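Local coordinates for uncharacterized protein TP-0789 domain-containing protein (Nitrosomonas europaea ATCC 19718, PDB 3BUU), which is of unknown function but, as a LolA superfamily member with a signal sequence, may bind lipid or lipoprotein acyl chains in the cell envelope, at residues Q27-I32 and D206-K211. Residues are numbered along the deposited sequence; the frame is centred on the assembly and turned at random.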
ATOM      1  N   GLN A  27       6.016  -7.157 -10.478  0.50  6.22           N
ATOM      2  CA  GLN A  27       7.065  -6.286 -10.007  0.50  6.21           C
ATOM      3  C   GLN A  27       6.634  -4.847 -10.270  0.50  6.72           C
ATOM      4  O   GLN A  27       6.000  -4.552 -11.295  0.50  7.07           O
ATOM      5  CB  GLN A  27       8.346  -6.636 -10.776  0.50  5.67           C
ATOM      6  CG  GLN A  27       9.501  -5.839 -10.284  0.50  6.81           C
ATOM      7  CD  GLN A  27      10.745  -6.101 -11.087  0.50  8.03           C
ATOM      8  OE1 GLN A  27      11.285  -7.203 -11.087  0.50 12.08           O
ATOM      9  NE2 GLN A  27      11.211  -5.083 -11.798  0.50  9.88           N
ATOM     10  N   VAL A  28       7.020  -3.934  -9.375  1.00  6.84           N
ATOM     11  CA  VAL A  28       6.815  -2.522  -9.621  1.00  7.31           C
ATOM     12  C   VAL A  28       7.864  -1.709  -8.886  1.00  6.54           C
ATOM     13  O   VAL A  28       8.360  -2.152  -7.841  1.00  8.01           O
ATOM     14  CB  VAL A  28       5.378  -2.097  -9.246  1.00  7.21           C
ATOM     15  CG1 VAL A  28       5.131  -2.168  -7.748  1.00  7.96           C
ATOM     16  CG2 VAL A  28       5.031  -0.720  -9.793  1.00  8.71           C
ATOM     17  N   ASN A  29       8.186  -0.542  -9.421  1.00  7.17           N
ATOM     18  CA  ASN A  29       9.050   0.412  -8.700  0.70  7.71           C
ATOM     19  C   ASN A  29       8.195   1.486  -8.069  1.00  7.57           C
ATOM     20  O   ASN A  29       7.237   1.962  -8.675  1.00  7.55           O
ATOM     21  CB  ASN A  29      10.064   1.058  -9.663  0.70  8.34           C
ATOM     22  CG  ASN A  29      10.908   0.026 -10.381  0.70 11.36           C
ATOM     23  OD1 ASN A  29      11.255  -1.035  -9.843  0.70 16.36           O
ATOM     24  ND2 ASN A  29      11.220   0.321 -11.621  0.70 15.08           N
ATOM     25  N   VAL A  30       8.578   1.880  -6.858  1.00  7.57           N
ATOM     26  CA  VAL A  30       7.858   2.913  -6.122  1.00  8.12           C
ATOM     27  C   VAL A  30       8.807   3.982  -5.643  1.00  8.42           C
ATOM     28  O   VAL A  30       9.796   3.664  -4.963  1.00  9.61           O
ATOM     29  CB  VAL A  30       7.110   2.316  -4.889  1.00 10.31           C
ATOM     30  CG1 VAL A  30       6.148   3.367  -4.326  1.00 12.21           C
ATOM     31  CG2 VAL A  30       6.353   1.035  -5.283  1.00 10.09           C
ATOM     32  N   ALA A  31       8.528   5.228  -6.000  1.00  7.94           N
ATOM     33  CA  ALA A  31       9.305   6.372  -5.517  1.00  7.87           C
ATOM     34  C   ALA A  31       8.415   7.107  -4.525  1.00  7.84           C
ATOM     35  O   ALA A  31       7.240   7.310  -4.813  1.00  9.79           O
ATOM     36  CB  ALA A  31       9.648   7.300  -6.654  1.00  9.33           C
ATOM     37  N   ILE A  32       8.943   7.452  -3.368  1.00  7.26           N
ATOM     38  CA  ILE A  32       8.149   8.096  -2.332  1.00  7.81           C
ATOM     39  C   ILE A  32       8.871   9.392  -1.964  1.00  8.00           C
ATOM     40  O   ILE A  32      10.013   9.375  -1.498  1.00  9.60           O
ATOM     41  CB  ILE A  32       7.972   7.243  -1.084  1.00  8.88           C
ATOM     42  CG1 ILE A  32       7.427   5.876  -1.483  1.00  9.75           C
ATOM     43  CG2 ILE A  32       7.092   7.963  -0.078  1.00  9.79           C
ATOM     44  CD1 ILE A  32       7.142   4.926  -0.273  1.00 10.53           C
ATOM     45  N   ASP A 206       4.866   7.383  -6.384  1.00  7.42           N
ATOM     46  CA  ASP A 206       4.729   7.195  -7.813  1.00  8.08           C
ATOM     47  C   ASP A 206       5.195   5.802  -8.198  1.00  7.92           C
ATOM     48  O   ASP A 206       6.319   5.365  -7.857  1.00  8.78           O
ATOM     49  CB  ASP A 206       5.572   8.232  -8.560  1.00  9.75           C
ATOM     50  CG  ASP A 206       4.937   9.612  -8.515  1.00 10.74           C
ATOM     51  OD1 ASP A 206       3.723   9.729  -8.834  1.00 11.40           O
ATOM     52  OD2 ASP A 206       5.617  10.589  -8.177  1.00 13.74           O
ATOM     53  N   TYR A 207       4.334   5.114  -8.934  1.00  7.65           N
ATOM     54  CA  TYR A 207       4.523   3.723  -9.346  1.00  7.95           C
ATOM     55  C   TYR A 207       4.959   3.685 -10.771  1.00  8.40           C
ATOM     56  O   TYR A 207       4.308   4.328 -11.599  1.00 10.12           O
ATOM     57  CB  TYR A 207       3.231   2.904  -9.193  1.00  7.87           C
ATOM     58  CG  TYR A 207       2.865   2.747  -7.779  1.00  8.78           C
ATOM     59  CD1 TYR A 207       3.147   1.582  -7.124  1.00 10.09           C
ATOM     60  CD2 TYR A 207       2.240   3.802  -7.064  1.00 11.44           C
ATOM     61  CE1 TYR A 207       2.813   1.433  -5.733  1.00 12.87           C
ATOM     62  CE2 TYR A 207       1.914   3.679  -5.726  1.00 13.44           C
ATOM     63  CZ  TYR A 207       2.225   2.522  -5.064  1.00 12.35           C
ATOM     64  OH  TYR A 207       1.874   2.430  -3.731  1.00 14.51           O
ATOM     65  N   SER A 208       5.999   2.914 -11.092  1.00  7.15           N
ATOM     66  CA  SER A 208       6.520   2.858 -12.472  1.00  8.08           C
ATOM     67  C   SER A 208       6.980   1.460 -12.779  1.00  7.31           C
ATOM     68  O   SER A 208       7.303   0.655 -11.893  1.00  8.15           O
ATOM     69  CB  SER A 208       7.618   3.888 -12.649  1.00  9.15           C
ATOM     70  OG  SER A 208       8.708   3.619 -11.841  1.00 10.08           O
ATOM     71  N   ASP A 209       7.074   1.210 -14.080  1.00  8.66           N
ATOM     72  CA  ASP A 209       7.556  -0.049 -14.641  1.00  9.96           C
ATOM     73  C   ASP A 209       6.877  -1.266 -14.029  1.00  9.01           C
ATOM     74  O   ASP A 209       7.542  -2.252 -13.687  1.00 10.68           O
ATOM     75  CB  ASP A 209       9.065  -0.143 -14.506  1.00 12.07           C
ATOM     76  CG  ASP A 209       9.643  -1.179 -15.474  1.00 15.72           C
ATOM     77  OD1 ASP A 209       8.991  -1.498 -16.510  1.00 20.52           O
ATOM     78  OD2 ASP A 209      10.704  -1.730 -15.198  1.00 20.66           O
HETATM   79  N   MSE A 210       5.575  -1.214 -13.928  1.00  8.21           N
HETATM   80  CA  MSE A 210       4.821  -2.347 -13.471  1.00  9.19           C
HETATM   81  C   MSE A 210       4.871  -3.460 -14.514  1.00  8.32           C
HETATM   82  O   MSE A 210       4.590  -3.211 -15.682  1.00 10.56           O
HETATM   83  CB  MSE A 210       3.392  -1.908 -13.199  1.00  9.13           C
HETATM   84  CG  MSE A 210       2.588  -2.939 -12.457  1.00 12.23           C
HETATM   85 SE   MSE A 210       0.778  -2.349 -12.040  1.00 19.22          SE
HETATM   86  CE  MSE A 210       1.189  -0.978 -10.793  1.00 19.77           C
ATOM     87  N   LYS A 211       5.186  -4.677 -14.110  1.00  7.87           N
ATOM     88  CA  LYS A 211       5.241  -5.758 -15.087  1.00  8.43           C
ATOM     89  C   LYS A 211       4.925  -7.047 -14.373  1.00  7.00           C
ATOM     90  O   LYS A 211       5.294  -7.270 -13.207  1.00  8.01           O
ATOM     91  CB  LYS A 211       6.603  -5.819 -15.740  1.00 10.93           C
ATOM     92  CG  LYS A 211       7.685  -6.094 -14.801  1.00 12.07           C
ATOM     93  CD  LYS A 211       9.033  -5.931 -15.442  1.00 19.21           C
ATOM     94  CE  LYS A 211       9.440  -4.509 -15.555  1.00 22.94           C
ATOM     95  NZ  LYS A 211      10.793  -4.382 -16.164  1.00 24.78           N
TER
HETATM   96  O   HOH W   1       9.596  -2.877 -11.948  1.00 14.91           O
HETATM   97  O   HOH W   2      12.529  -1.249 -13.688  1.00 24.32           O
HETATM   98  O   HOH W   3      11.049   2.740 -12.698  1.00 24.93           O
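Gln-27 N gives Lys-211 O a nearly straight hydrogen bond of 2.8 Å (173° at the hydrogen), and Lys-211 N returns one to Gln-27 O. Two further reciprocal pairs, Asn-29 with Ser-208 and Ala-31 with Asp-206, continue this antiparallel ladder. A beta bulge interrupts it: Val-28 faces both Asp-209 and Met-210, and Asp-209 takes a left-handed backbone, which aspartate tolerates better than a beta-branched residue. Just past the bulge, Lys-211 bends at chi3 (79°); its NZ forms a 2.8 Å salt bridge from the syn side of Asp-209 OD2, 27° out of the carboxylate plane, while CG lies along Gln-27 CB. An alanine here would probably leave the Asp-209 carboxylate without its cationic mate and uncover the flank of Gln-27. A water accepts from Gln-27 NE2 (2.7 Å) and donates to Asp-209 O (2.8 Å); Arg-213 holds Gln-27 OE1, and Arg-190 salt-bridges Asp-206. The other face is mostly apolar. Valines suit extended backbone: Val-30 CG1 makes a CH-pi contact over the Tyr-207 ring, Val-28 CG2 meets its edge, and Arg-20 adds a cation-pi contact and bonds the hydroxyl. The ladder thus divides a charged, hydrated side from a mainly apolar one, consistent with LolA-like hydrophobic interiors.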